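Local coordinates for protein isomerase/lactonizing enzyme (Agrobacterium tumefaciens, PDB 1RVK) that is of unknown function but, as an enolase-superfamily member, probably catalyses a magnesium-assisted reaction that begins with removal of a proton next to a substrate carboxylate, at residues 315-320 against 359-364; 125-130 against 321-326; 326-331 against 349-354. One frame throughout, in Å; residues are numbered along the deposited sequence.

Contact 1. Residues 315-320 against 359-364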
ATOM      1  N   ASN A 315      -6.399  -0.027  -3.123  1.00 13.31           N
ATOM      2  CA  ASN A 315      -6.276  -0.964  -2.015  1.00 12.75           C
ATOM      3  C   ASN A 315      -7.540  -1.008  -1.169  1.00 13.10           C
ATOM      4  O   ASN A 315      -7.915  -2.070  -0.669  1.00 12.97           O
ATOM      5  CB  ASN A 315      -5.068  -0.604  -1.143  1.00 12.95           C
ATOM      6  CG  ASN A 315      -3.758  -0.919  -1.826  1.00 12.56           C
ATOM      7  OD1 ASN A 315      -3.498  -2.070  -2.179  1.00 12.11           O
ATOM      8  ND2 ASN A 315      -2.930   0.099  -2.029  1.00 11.75           N
ATOM      9  N   LEU A 316      -8.201   0.136  -1.011  1.00 11.34           N
ATOM     10  CA  LEU A 316      -9.429   0.189  -0.225  1.00 12.46           C
ATOM     11  C   LEU A 316     -10.504  -0.714  -0.830  1.00 12.57           C
ATOM     12  O   LEU A 316     -11.242  -1.387  -0.109  1.00 11.68           O
ATOM     13  CB  LEU A 316      -9.953   1.630  -0.142  1.00 13.26           C
ATOM     14  CG  LEU A 316     -11.248   1.846   0.649  1.00 14.71           C
ATOM     15  CD1 LEU A 316     -11.084   1.333   2.071  1.00 14.79           C
ATOM     16  CD2 LEU A 316     -11.603   3.329   0.656  1.00 16.67           C
ATOM     17  N   HIS A 317     -10.595  -0.733  -2.157  1.00 11.56           N
ATOM     18  CA  HIS A 317     -11.603  -1.561  -2.805  1.00 12.47           C
ATOM     19  C   HIS A 317     -11.339  -3.052  -2.609  1.00 12.14           C
ATOM     20  O   HIS A 317     -12.277  -3.838  -2.491  1.00 12.14           O
ATOM     21  CB  HIS A 317     -11.700  -1.204  -4.289  1.00 14.72           C
ATOM     22  CG  HIS A 317     -12.509   0.030  -4.547  1.00 14.18           C
ATOM     23  ND1 HIS A 317     -13.862  -0.010  -4.808  1.00 14.99           N
ATOM     24  CD2 HIS A 317     -12.174   1.342  -4.508  1.00 17.45           C
ATOM     25  CE1 HIS A 317     -14.326   1.222  -4.919  1.00 16.46           C
ATOM     26  NE2 HIS A 317     -13.322   2.062  -4.741  1.00 16.01           N
ATOM     27  N   VAL A 318     -10.068  -3.441  -2.564  1.00 11.15           N
ATOM     28  CA  VAL A 318      -9.739  -4.846  -2.342  1.00 12.12           C
ATOM     29  C   VAL A 318     -10.183  -5.213  -0.925  1.00 12.03           C
ATOM     30  O   VAL A 318     -10.789  -6.260  -0.702  1.00 11.99           O
ATOM     31  CB  VAL A 318      -8.217  -5.104  -2.490  1.00 11.38           C
ATOM     32  CG1 VAL A 318      -7.877  -6.532  -2.063  1.00 11.97           C
ATOM     33  CG2 VAL A 318      -7.800  -4.895  -3.944  1.00 12.67           C
ATOM     34  N   VAL A 319      -9.892  -4.337   0.030  1.00 12.73           N
ATOM     35  CA  VAL A 319     -10.273  -4.583   1.419  1.00 13.04           C
ATOM     36  C   VAL A 319     -11.797  -4.659   1.588  1.00 13.04           C
ATOM     37  O   VAL A 319     -12.305  -5.496   2.331  1.00 13.45           O
ATOM     38  CB  VAL A 319      -9.708  -3.481   2.348  1.00 12.83           C
ATOM     39  CG1 VAL A 319     -10.262  -3.643   3.766  1.00 13.05           C
ATOM     40  CG2 VAL A 319      -8.184  -3.554   2.368  1.00 12.24           C
ATOM     41  N   ALA A 320     -12.523  -3.790   0.893  1.00 13.35           N
ATOM     42  CA  ALA A 320     -13.979  -3.767   0.991  1.00 12.82           C
ATOM     43  C   ALA A 320     -14.638  -4.985   0.347  1.00 13.55           C
ATOM     44  O   ALA A 320     -15.751  -5.375   0.715  1.00 14.01           O
ATOM     45  CB  ALA A 320     -14.518  -2.487   0.359  1.00 14.24           C
ATOM     46  N   VAL A 359     -13.242   3.734   7.915  1.00 13.79           N
ATOM     47  CA  VAL A 359     -13.122   4.409   6.628  1.00 14.05           C
ATOM     48  C   VAL A 359     -14.349   3.968   5.829  1.00 14.49           C
ATOM     49  O   VAL A 359     -14.687   2.784   5.813  1.00 14.90           O
ATOM     50  CB  VAL A 359     -11.838   3.981   5.871  1.00 13.22           C
ATOM     51  CG1 VAL A 359     -11.953   4.343   4.390  1.00 13.04           C
ATOM     52  CG2 VAL A 359     -10.626   4.679   6.481  1.00 11.79           C
ATOM     53  N   HIS A 360     -15.025   4.918   5.192  1.00 14.56           N
ATOM     54  CA  HIS A 360     -16.212   4.614   4.399  1.00 15.37           C
ATOM     55  C   HIS A 360     -15.902   4.691   2.915  1.00 14.39           C
ATOM     56  O   HIS A 360     -15.496   5.738   2.415  1.00 16.10           O
ATOM     57  CB  HIS A 360     -17.344   5.590   4.733  1.00 16.51           C
ATOM     58  CG  HIS A 360     -17.915   5.403   6.102  1.00 19.58           C
ATOM     59  ND1 HIS A 360     -17.228   5.742   7.249  1.00 21.44           N
ATOM     60  CD2 HIS A 360     -19.095   4.880   6.509  1.00 17.78           C
ATOM     61  CE1 HIS A 360     -17.964   5.436   8.304  1.00 18.38           C
ATOM     62  NE2 HIS A 360     -19.100   4.912   7.882  1.00 22.67           N
ATOM     63  N   VAL A 361     -16.087   3.579   2.211  1.00 14.69           N
ATOM     64  CA  VAL A 361     -15.812   3.552   0.782  1.00 14.11           C
ATOM     65  C   VAL A 361     -16.775   4.488   0.060  1.00 15.26           C
ATOM     66  O   VAL A 361     -17.994   4.356   0.182  1.00 15.54           O
ATOM     67  CB  VAL A 361     -15.971   2.137   0.192  1.00 14.96           C
ATOM     68  CG1 VAL A 361     -15.426   2.112  -1.236  1.00 14.35           C
ATOM     69  CG2 VAL A 361     -15.252   1.116   1.069  1.00 14.00           C
ATOM     70  N   PRO A 362     -16.239   5.453  -0.696  1.00 17.58           N
ATOM     71  CA  PRO A 362     -17.089   6.398  -1.426  1.00 18.87           C
ATOM     72  C   PRO A 362     -18.063   5.685  -2.354  1.00 20.77           C
ATOM     73  O   PRO A 362     -17.732   4.662  -2.950  1.00 20.96           O
ATOM     74  CB  PRO A 362     -16.078   7.242  -2.197  1.00 19.77           C
ATOM     75  CG  PRO A 362     -14.884   7.242  -1.288  1.00 18.27           C
ATOM     76  CD  PRO A 362     -14.814   5.791  -0.865  1.00 16.84           C
ATOM     77  N   ASP A 363     -19.269   6.228  -2.469  1.00 22.98           N
ATOM     78  CA  ASP A 363     -20.265   5.638  -3.346  1.00 26.07           C
ATOM     79  C   ASP A 363     -20.120   6.307  -4.710  1.00 25.01           C
ATOM     80  O   ASP A 363     -21.018   7.011  -5.173  1.00 26.75           O
ATOM     81  CB  ASP A 363     -21.672   5.871  -2.792  1.00 30.66           C
ATOM     82  CG  ASP A 363     -22.712   4.991  -3.459  1.00 35.93           C
ATOM     83  OD1 ASP A 363     -23.918   5.173  -3.181  1.00 39.18           O
ATOM     84  OD2 ASP A 363     -22.323   4.110  -4.258  1.00 37.83           O
ATOM     85  N   ARG A 364     -18.963   6.104  -5.334  1.00 23.19           N
ATOM     86  CA  ARG A 364     -18.671   6.672  -6.644  1.00 21.25           C
ATOM     87  C   ARG A 364     -18.230   5.528  -7.553  1.00 20.51           C
ATOM     88  O   ARG A 364     -17.658   4.546  -7.083  1.00 20.40           O
ATOM     89  CB  ARG A 364     -17.564   7.730  -6.533  1.00 22.16           C
ATOM     90  CG  ARG A 364     -17.899   8.894  -5.597  1.00 21.97           C
ATOM     91  CD  ARG A 364     -16.958  10.080  -5.798  1.00 20.82           C
ATOM     92  NE  ARG A 364     -15.622   9.869  -5.241  1.00 20.19           N
ATOM     93  CZ  ARG A 364     -15.253  10.228  -4.014  1.00 20.65           C
ATOM     94  NH1 ARG A 364     -16.118  10.820  -3.199  1.00 19.51           N
ATOM     95  NH2 ARG A 364     -14.015  10.002  -3.600  1.00 18.25           N
TER

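Contact 2. Residues 125-130 against 321-326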
ATOM      1  N   GLY A 125     -17.900  -7.875  -5.895  1.00 17.77           N
ATOM      2  CA  GLY A 125     -18.827  -8.560  -5.015  1.00 17.85           C
ATOM      3  C   GLY A 125     -18.450  -8.022  -3.648  1.00 18.83           C
ATOM      4  O   GLY A 125     -17.464  -8.450  -3.055  1.00 19.91           O
ATOM      5  N   GLY A 126     -19.231  -7.076  -3.147  1.00 17.90           N
ATOM      6  CA  GLY A 126     -18.908  -6.461  -1.874  1.00 17.45           C
ATOM      7  C   GLY A 126     -19.065  -7.271  -0.605  1.00 16.75           C
ATOM      8  O   GLY A 126     -19.926  -8.148  -0.509  1.00 16.49           O
ATOM      9  N   TYR A 127     -18.204  -6.985   0.368  1.00 14.21           N
ATOM     10  CA  TYR A 127     -18.283  -7.645   1.662  1.00 14.55           C
ATOM     11  C   TYR A 127     -18.633  -6.605   2.724  1.00 13.88           C
ATOM     12  O   TYR A 127     -19.469  -6.855   3.587  1.00 13.33           O
ATOM     13  CB  TYR A 127     -16.963  -8.321   2.051  1.00 15.30           C
ATOM     14  CG  TYR A 127     -17.044  -8.932   3.434  1.00 14.11           C
ATOM     15  CD1 TYR A 127     -17.862 -10.034   3.678  1.00 16.25           C
ATOM     16  CD2 TYR A 127     -16.369  -8.363   4.516  1.00 15.00           C
ATOM     17  CE1 TYR A 127     -18.017 -10.551   4.963  1.00 14.85           C
ATOM     18  CE2 TYR A 127     -16.515  -8.875   5.808  1.00 15.32           C
ATOM     19  CZ  TYR A 127     -17.343  -9.965   6.021  1.00 16.28           C
ATOM     20  OH  TYR A 127     -17.523 -10.460   7.293  1.00 15.52           O
ATOM     21  N   ARG A 128     -17.995  -5.438   2.655  1.00 13.65           N
ATOM     22  CA  ARG A 128     -18.243  -4.371   3.627  1.00 12.73           C
ATOM     23  C   ARG A 128     -18.128  -2.965   3.023  1.00 13.43           C
ATOM     24  O   ARG A 128     -17.262  -2.709   2.185  1.00 14.09           O
ATOM     25  CB  ARG A 128     -17.267  -4.507   4.802  1.00 12.67           C
ATOM     26  CG  ARG A 128     -15.812  -4.614   4.361  1.00 13.21           C
ATOM     27  CD  ARG A 128     -14.882  -5.020   5.491  1.00 14.01           C
ATOM     28  NE  ARG A 128     -13.641  -5.566   4.947  1.00 13.35           N
ATOM     29  CZ  ARG A 128     -12.636  -6.040   5.676  1.00 14.99           C
ATOM     30  NH1 ARG A 128     -12.706  -6.034   7.002  1.00 14.47           N
ATOM     31  NH2 ARG A 128     -11.571  -6.545   5.072  1.00 13.13           N
ATOM     32  N   ASP A 129     -18.997  -2.056   3.464  1.00 13.85           N
ATOM     33  CA  ASP A 129     -18.998  -0.685   2.964  1.00 14.46           C
ATOM     34  C   ASP A 129     -18.095   0.225   3.779  1.00 15.37           C
ATOM     35  O   ASP A 129     -17.763   1.331   3.352  1.00 15.15           O
ATOM     36  CB  ASP A 129     -20.418  -0.123   2.958  1.00 15.97           C
ATOM     37  CG  ASP A 129     -21.366  -0.969   2.140  1.00 16.36           C
ATOM     38  OD1 ASP A 129     -21.055  -1.233   0.958  1.00 16.95           O
ATOM     39  OD2 ASP A 129     -22.420  -1.367   2.677  1.00 19.69           O
ATOM     40  N   LYS A 130     -17.715  -0.238   4.965  1.00 15.02           N
ATOM     41  CA  LYS A 130     -16.821   0.518   5.826  1.00 15.87           C
ATOM     42  C   LYS A 130     -15.875  -0.483   6.464  1.00 14.45           C
ATOM     43  O   LYS A 130     -16.203  -1.661   6.586  1.00 13.03           O
ATOM     44  CB  LYS A 130     -17.596   1.289   6.901  1.00 16.24           C
ATOM     45  CG  LYS A 130     -18.230   0.434   7.985  1.00 19.79           C
ATOM     46  CD  LYS A 130     -18.848   1.324   9.059  1.00 21.49           C
ATOM     47  CE  LYS A 130     -19.417   0.507  10.210  1.00 24.62           C
ATOM     48  NZ  LYS A 130     -20.033   1.377  11.248  1.00 26.97           N
ATOM     49  N   ALA A 321     -13.946  -5.591  -0.611  1.00 13.94           N
ATOM     50  CA  ALA A 321     -14.479  -6.747  -1.318  1.00 14.40           C
ATOM     51  C   ALA A 321     -14.166  -8.080  -0.645  1.00 15.79           C
ATOM     52  O   ALA A 321     -14.670  -9.120  -1.069  1.00 17.61           O
ATOM     53  CB  ALA A 321     -13.951  -6.758  -2.750  1.00 14.39           C
ATOM     54  N   THR A 322     -13.343  -8.058   0.396  1.00 14.61           N
ATOM     55  CA  THR A 322     -12.964  -9.293   1.074  1.00 15.10           C
ATOM     56  C   THR A 322     -13.210  -9.280   2.580  1.00 14.63           C
ATOM     57  O   THR A 322     -13.354  -8.220   3.193  1.00 15.44           O
ATOM     58  CB  THR A 322     -11.481  -9.619   0.808  1.00 15.56           C
ATOM     59  OG1 THR A 322     -10.664  -8.530   1.252  1.00 17.61           O
ATOM     60  CG2 THR A 322     -11.249  -9.834  -0.682  1.00 17.24           C
ATOM     61  N   LYS A 323     -13.253 -10.470   3.170  1.00 14.37           N
ATOM     62  CA  LYS A 323     -13.502 -10.615   4.601  1.00 13.09           C
ATOM     63  C   LYS A 323     -12.258 -10.843   5.451  1.00 13.23           C
ATOM     64  O   LYS A 323     -12.159 -10.315   6.561  1.00 13.55           O
ATOM     65  CB  LYS A 323     -14.476 -11.775   4.838  1.00 13.09           C
ATOM     66  CG  LYS A 323     -14.639 -12.183   6.301  1.00 16.04           C
ATOM     67  CD  LYS A 323     -15.565 -13.390   6.425  1.00 18.79           C
ATOM     68  CE  LYS A 323     -15.706 -13.861   7.867  1.00 21.10           C
ATOM     69  NZ  LYS A 323     -14.434 -14.432   8.398  1.00 22.79           N
ATOM     70  N   ASN A 324     -11.313 -11.622   4.929  1.00 13.06           N
ATOM     71  CA  ASN A 324     -10.112 -11.965   5.684  1.00 13.38           C
ATOM     72  C   ASN A 324      -8.975 -10.957   5.702  1.00 13.03           C
ATOM     73  O   ASN A 324      -7.838 -11.272   5.357  1.00 11.40           O
ATOM     74  CB  ASN A 324      -9.582 -13.334   5.236  1.00 12.20           C
ATOM     75  CG  ASN A 324      -9.158 -13.358   3.780  1.00 12.42           C
ATOM     76  OD1 ASN A 324      -8.127 -13.946   3.441  1.00 13.76           O
ATOM     77  ND2 ASN A 324      -9.953 -12.743   2.909  1.00 10.70           N
ATOM     78  N   CYS A 325      -9.298  -9.743   6.124  1.00 13.57           N
ATOM     79  CA  CYS A 325      -8.334  -8.656   6.234  1.00 14.96           C
ATOM     80  C   CYS A 325      -8.864  -7.787   7.364  1.00 14.61           C
ATOM     81  O   CYS A 325      -9.975  -7.272   7.282  1.00 14.69           O
ATOM     82  CB  CYS A 325      -8.276  -7.856   4.928  1.00 17.55           C
ATOM     83  SG  CYS A 325      -7.162  -6.444   4.981  1.00 21.48           S
ATOM     84  N   ARG A 326      -8.080  -7.631   8.423  1.00 13.87           N
ATOM     85  CA  ARG A 326      -8.525  -6.848   9.564  1.00 14.33           C
ATOM     86  C   ARG A 326      -8.585  -5.342   9.324  1.00 13.75           C
ATOM     87  O   ARG A 326      -9.481  -4.668   9.840  1.00 13.46           O
ATOM     88  CB  ARG A 326      -7.630  -7.143  10.777  1.00 16.06           C
ATOM     89  CG  ARG A 326      -8.116  -6.534  12.083  1.00 21.10           C
ATOM     90  CD  ARG A 326      -7.106  -6.760  13.212  1.00 25.61           C
ATOM     91  NE  ARG A 326      -7.059  -8.146  13.676  1.00 28.82           N
ATOM     92  CZ  ARG A 326      -7.924  -8.675  14.536  1.00 30.73           C
ATOM     93  NH1 ARG A 326      -7.807  -9.944  14.904  1.00 30.51           N
ATOM     94  NH2 ARG A 326      -8.902  -7.932  15.035  1.00 32.41           N
TER
HETATM   95  O   HOH W   1     -15.696 -10.372  -3.249  1.00 25.97           O

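Contact 3. Residues 326-331 against 349-354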
ATOM      1  N   ARG A 326      -8.080  -7.631   8.423  1.00 13.87           N
ATOM      2  CA  ARG A 326      -8.525  -6.848   9.564  1.00 14.33           C
ATOM      3  C   ARG A 326      -8.585  -5.342   9.324  1.00 13.75           C
ATOM      4  O   ARG A 326      -9.481  -4.668   9.840  1.00 13.46           O
ATOM      5  CB  ARG A 326      -7.630  -7.143  10.777  1.00 16.06           C
ATOM      6  CG  ARG A 326      -8.116  -6.534  12.083  1.00 21.10           C
ATOM      7  CD  ARG A 326      -7.106  -6.760  13.212  1.00 25.61           C
ATOM      8  NE  ARG A 326      -7.059  -8.146  13.676  1.00 28.82           N
ATOM      9  CZ  ARG A 326      -7.924  -8.675  14.536  1.00 30.73           C
ATOM     10  NH1 ARG A 326      -7.807  -9.944  14.904  1.00 30.51           N
ATOM     11  NH2 ARG A 326      -8.902  -7.932  15.035  1.00 32.41           N
ATOM     12  N   TRP A 327      -7.665  -4.813   8.524  1.00 13.02           N
ATOM     13  CA  TRP A 327      -7.625  -3.369   8.306  1.00 12.88           C
ATOM     14  C   TRP A 327      -7.371  -2.839   6.911  1.00 14.68           C
ATOM     15  O   TRP A 327      -7.012  -3.562   5.984  1.00 13.84           O
ATOM     16  CB  TRP A 327      -6.512  -2.722   9.132  1.00 12.83           C
ATOM     17  CG  TRP A 327      -6.224  -3.263  10.482  1.00 11.41           C
ATOM     18  CD1 TRP A 327      -5.401  -4.310  10.795  1.00 11.31           C
ATOM     19  CD2 TRP A 327      -6.635  -2.687  11.720  1.00 11.38           C
ATOM     20  NE1 TRP A 327      -5.262  -4.409  12.161  1.00 12.20           N
ATOM     21  CE2 TRP A 327      -6.011  -3.424  12.752  1.00 13.20           C
ATOM     22  CE3 TRP A 327      -7.465  -1.612  12.060  1.00 10.82           C
ATOM     23  CZ2 TRP A 327      -6.195  -3.117  14.105  1.00 13.08           C
ATOM     24  CZ3 TRP A 327      -7.647  -1.307  13.402  1.00 14.14           C
ATOM     25  CH2 TRP A 327      -7.014  -2.057  14.409  1.00 13.73           C
ATOM     26  N   TYR A 328      -7.528  -1.522   6.821  1.00 14.61           N
ATOM     27  CA  TYR A 328      -7.201  -0.749   5.635  1.00 13.65           C
ATOM     28  C   TYR A 328      -6.050   0.059   6.230  1.00 13.70           C
ATOM     29  O   TYR A 328      -6.153   0.544   7.362  1.00 13.52           O
ATOM     30  CB  TYR A 328      -8.327   0.198   5.224  1.00 12.11           C
ATOM     31  CG  TYR A 328      -7.856   1.337   4.338  1.00 10.57           C
ATOM     32  CD1 TYR A 328      -7.785   2.642   4.827  1.00 10.07           C
ATOM     33  CD2 TYR A 328      -7.494   1.113   3.007  1.00 10.38           C
ATOM     34  CE1 TYR A 328      -7.373   3.697   4.016  1.00 11.21           C
ATOM     35  CE2 TYR A 328      -7.077   2.163   2.182  1.00 12.33           C
ATOM     36  CZ  TYR A 328      -7.024   3.454   2.696  1.00 12.48           C
ATOM     37  OH  TYR A 328      -6.652   4.506   1.889  1.00 12.10           O
ATOM     38  N   GLU A 329      -4.949   0.169   5.499  1.00 12.81           N
ATOM     39  CA  GLU A 329      -3.787   0.908   5.984  1.00 11.75           C
ATOM     40  C   GLU A 329      -3.902   2.372   5.591  1.00 12.79           C
ATOM     41  O   GLU A 329      -3.798   2.711   4.414  1.00 12.91           O
ATOM     42  CB  GLU A 329      -2.504   0.303   5.401  1.00 11.17           C
ATOM     43  CG  GLU A 329      -1.239   0.950   5.924  1.00 11.90           C
ATOM     44  CD  GLU A 329       0.015   0.195   5.539  1.00 13.90           C
ATOM     45  OE1 GLU A 329       1.099   0.604   6.001  1.00 11.81           O
ATOM     46  OE2 GLU A 329      -0.079  -0.802   4.782  1.00 13.72           O
ATOM     47  N   ARG A 330      -4.117   3.238   6.581  1.00 11.76           N
ATOM     48  CA  ARG A 330      -4.270   4.667   6.322  1.00 14.87           C
ATOM     49  C   ARG A 330      -3.000   5.422   6.702  1.00 16.78           C
ATOM     50  O   ARG A 330      -2.641   5.510   7.876  1.00 14.91           O
ATOM     51  CB  ARG A 330      -5.469   5.208   7.112  1.00 12.30           C
ATOM     52  CG  ARG A 330      -6.101   6.478   6.535  1.00 14.48           C
ATOM     53  CD  ARG A 330      -7.503   6.688   7.117  1.00 14.20           C
ATOM     54  NE  ARG A 330      -8.243   7.750   6.437  1.00 14.16           N
ATOM     55  CZ  ARG A 330      -8.282   9.020   6.831  1.00 17.42           C
ATOM     56  NH1 ARG A 330      -7.626   9.407   7.918  1.00 14.61           N
ATOM     57  NH2 ARG A 330      -8.973   9.909   6.128  1.00 14.99           N
ATOM     58  N   GLY A 331      -2.324   5.961   5.693  1.00 19.02           N
ATOM     59  CA  GLY A 331      -1.093   6.693   5.925  1.00 21.50           C
ATOM     60  C   GLY A 331      -0.297   6.809   4.640  1.00 22.79           C
ATOM     61  O   GLY A 331      -0.856   6.617   3.557  1.00 22.00           O
ATOM     62  N   LEU A 349     -11.655  13.092  -0.674  1.00 17.08           N
ATOM     63  CA  LEU A 349     -10.828  11.984  -0.209  1.00 16.64           C
ATOM     64  C   LEU A 349     -11.383  10.653  -0.688  1.00 15.31           C
ATOM     65  O   LEU A 349     -12.596  10.462  -0.768  1.00 13.91           O
ATOM     66  CB  LEU A 349     -10.766  11.947   1.322  1.00 19.53           C
ATOM     67  CG  LEU A 349     -10.028  13.053   2.078  1.00 21.95           C
ATOM     68  CD1 LEU A 349      -8.555  13.013   1.723  1.00 22.38           C
ATOM     69  CD2 LEU A 349     -10.634  14.407   1.744  1.00 26.51           C
ATOM     70  N   SER A 350     -10.487   9.730  -1.007  1.00 13.28           N
ATOM     71  CA  SER A 350     -10.902   8.409  -1.442  1.00 14.87           C
ATOM     72  C   SER A 350     -11.161   7.555  -0.209  1.00 13.79           C
ATOM     73  O   SER A 350     -11.865   6.548  -0.284  1.00 14.62           O
ATOM     74  CB  SER A 350      -9.810   7.740  -2.283  1.00 15.29           C
ATOM     75  OG  SER A 350      -9.607   8.422  -3.507  1.00 15.58           O
ATOM     76  N   ASP A 351     -10.607   7.975   0.928  1.00 13.44           N
ATOM     77  CA  ASP A 351     -10.742   7.206   2.162  1.00 14.44           C
ATOM     78  C   ASP A 351     -11.110   8.002   3.414  1.00 14.93           C
ATOM     79  O   ASP A 351     -10.355   8.029   4.387  1.00 14.43           O
ATOM     80  CB  ASP A 351      -9.440   6.440   2.416  1.00 13.78           C
ATOM     81  CG  ASP A 351      -8.228   7.354   2.500  1.00 16.27           C
ATOM     82  OD1 ASP A 351      -8.367   8.568   2.232  1.00 17.44           O
ATOM     83  OD2 ASP A 351      -7.130   6.859   2.831  1.00 13.93           O
ATOM     84  N   PRO A 352     -12.291   8.637   3.414  1.00 14.63           N
ATOM     85  CA  PRO A 352     -12.748   9.428   4.562  1.00 14.61           C
ATOM     86  C   PRO A 352     -12.920   8.511   5.768  1.00 15.64           C
ATOM     87  O   PRO A 352     -13.425   7.395   5.631  1.00 14.99           O
ATOM     88  CB  PRO A 352     -14.099   9.981   4.102  1.00 16.40           C
ATOM     89  CG  PRO A 352     -14.106   9.801   2.619  1.00 19.23           C
ATOM     90  CD  PRO A 352     -13.346   8.534   2.394  1.00 16.11           C
HETATM   91  N   MSE A 353     -12.519   8.973   6.948  1.00 15.54           N
HETATM   92  CA  MSE A 353     -12.657   8.150   8.144  1.00 14.98           C
HETATM   93  C   MSE A 353     -13.482   8.861   9.216  1.00 15.41           C
HETATM   94  O   MSE A 353     -13.240  10.037   9.512  1.00 15.50           O
HETATM   95  CB  MSE A 353     -11.273   7.798   8.702  1.00 14.16           C
HETATM   96  CG  MSE A 353     -11.317   6.791   9.846  1.00 14.50           C
HETATM   97 SE   MSE A 353      -9.577   6.332  10.543  1.00 17.77          SE
HETATM   98  CE  MSE A 353      -9.314   7.880  11.688  1.00 14.24           C
ATOM     99  N   ASP A 354     -14.458   8.163   9.797  1.00 16.04           N
ATOM    100  CA  ASP A 354     -15.268   8.788  10.836  1.00 15.88           C
ATOM    101  C   ASP A 354     -14.524   8.854  12.165  1.00 17.13           C
ATOM    102  O   ASP A 354     -13.373   8.422  12.272  1.00 15.82           O
ATOM    103  CB  ASP A 354     -16.631   8.086  11.010  1.00 15.70           C
ATOM    104  CG  ASP A 354     -16.517   6.632  11.441  1.00 16.33           C
ATOM    105  OD1 ASP A 354     -15.594   6.284  12.205  1.00 15.74           O
ATOM    106  OD2 ASP A 354     -17.387   5.834  11.029  1.00 18.38           O
TER

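Contact 1. Residues 315-320 against 359-364
The imidazole of His-317 carries methyl CG1 of Val-361 over one of its faces, 4.3 Å from the ring centroid and 26° off the ring normal, a CH-pi contact. The methyl is displaced toward the outer rim of the ring, where it lies 3.9 Å from CE1 of His-317. At the ring edge the polar atoms are engaged elsewhere: ND1 is hydrogen-bonded to the backbone N of Tyr-121, and NE2 makes a weak bond to the carbonyl of Leu-367. The Tyr-121 bond, with some help from the weak one, probably holds the rotation of the imidazole and so presents its face to the valine.

Val-361 is the hub of the contact because its two methyls part company. With CG1 anti to the backbone N (chi1 -170°), CG1 goes to the histidine while CG2 settles beside the helix, 3.7 Å from Ala-320 CB and 4.1 Å from Leu-316 CG. Leu-316 and Ala-320 stand one turn apart on helix 313-321, and CG2 lies against both. Leu-316 in turn reaches across with CG anti to its own N (chi1 180°) and sets its forked end against Val-359, each of CD1 and CD2 lying 3.9 Å from Val-359 CG1. CD2 of the same leucine also comes within 4.3 Å of Pro-362 CD, at the edge of the patch.

The interface is thus apolar and largely buried. Tyr-121 adds to it, touching both Ala-320 and Val-361, while Val-131 of strand 130-137 lies against Leu-316. Such an arrangement, with a helix resting on a short antiparallel strand and on the loop that leaves it, belongs to the modified (beta/alpha)7-beta barrel of the enolase superfamily. Helix 313-321 is the connection between its last two parallel strands.

Contact 2. Residues 125-130 against 321-326
The guanidinium of Arg-128 takes hold of the carbonyl of Cys-325 end-on, with two nitrogens converging on one oxygen. NH2 of Arg-128 is 2.8 Å from Cys-325 O (N-H...O angle 151°) and NH1 of the same arginine is 3.0 Å from it. The oxygen lies in the guanidinium plane, so the paired hydrogen bonds hold the group against twisting. NE is used as well, hydrogen-bonding to the carbonyl of Val-319 in the last turns of helix 313-321. With CG placed between the backbone N and the carbonyl carbon (chi1 52°) and the chain extended from there to NE, the cation reaches across the C-terminal end of that helix, where several carbonyls probably stabilise its charge.

A second polar bridge runs through water 1. It donates to Gly-125 O at 2.6 Å and to Ala-321 O at 2.7 Å, joining two acceptors that could not bond to each other directly.

Packing surrounds these links. The Tyr-127 ring receives CB of Lys-323 almost squarely over the centre of one face, 3.6 Å from the ring centroid and 11° off the normal. Farther along the lysine, CG lies 3.5 Å from Tyr-127 OH, so its aliphatic chain follows the phenol obliquely toward its outer end. The carbonyl O of Thr-322 comes within 3.3 Å of Tyr-127 CD2, while the threonine hydroxyl is hydrogen-bonded to Val-318 O.

The residues 125-130 lead from helix 120-124 into strand 130-137. Residues 321-326 likewise lead from helix 313-321 into strand 328-333. Those strands are parallel neighbours that close the barrel, and the contact joins the loops entering them, at the end opposite the magnesium-binding residues Asp-206, Glu-232 and Glu-258.

Contact 3. Residues 326-331 against 349-354
Arg-330 and Asp-351 are the closest backbone positions, with CA atoms 8.1 Å apart: strand residues 328-331 and the irregular segment 349-354 are joined by side chains rather than by sheet pairing. Tyr-328 and Arg-330, two residues apart on the strand, both extend toward the loop.

With CG anti to the backbone N and the chain extended to NE, Arg-330 carries its guanidinium out to the carbonyl of Asp-351, met side-on. NE of Arg-330 is 3.0 Å from Asp-351 O, nearly collinear with the C=O bond (170°), and NH2 is 2.9 Å from the same oxygen. Asp-351 OD2 lies well out of the guanidinium plane, in a long, purely electrostatic pairing with NE. CB of Met-353, a selenomethionine, sits 3.7 Å above this plane, over its centre. NH1 bonds to Tyr-165 OH and pairs with Asp-340, which probably helps to balance the buried charge. Tyr-328 OH donates to Asp-351 OD2 at 2.6 Å, with the ring and carboxylate planes 87° apart; OD2 is approached from its anti side, 34° out of plane, and also bonds to Tyr-339 OH.

Strand 328-333 pairs in parallel with strand 130-137, to which strand 358-360, carrying Val-359 against Tyr-328 and Arg-330, is added antiparallel.

Following the chain, 125-130 comes first, leading into the first barrel strand. Its partner, 321-326, arrives about 190 residues later and closes contact 2 around most of the barrel. Contact 1 has already opened at 315-320, so contacts 1 and 2 cross. Contact 3 begins at Arg-326, where contact 2 ends, and the two run in series; 349-354 closes it before 359-364 closes contact 1, leaving contact 3 wholly within the longer excursion. Backbone bonding of Ala-320 to Tyr-127 couples contacts 1 and 2. Together the three tie the barrel's closing strands, 130-137 and 328-333, to helix 313-321 and the late strand 358-360.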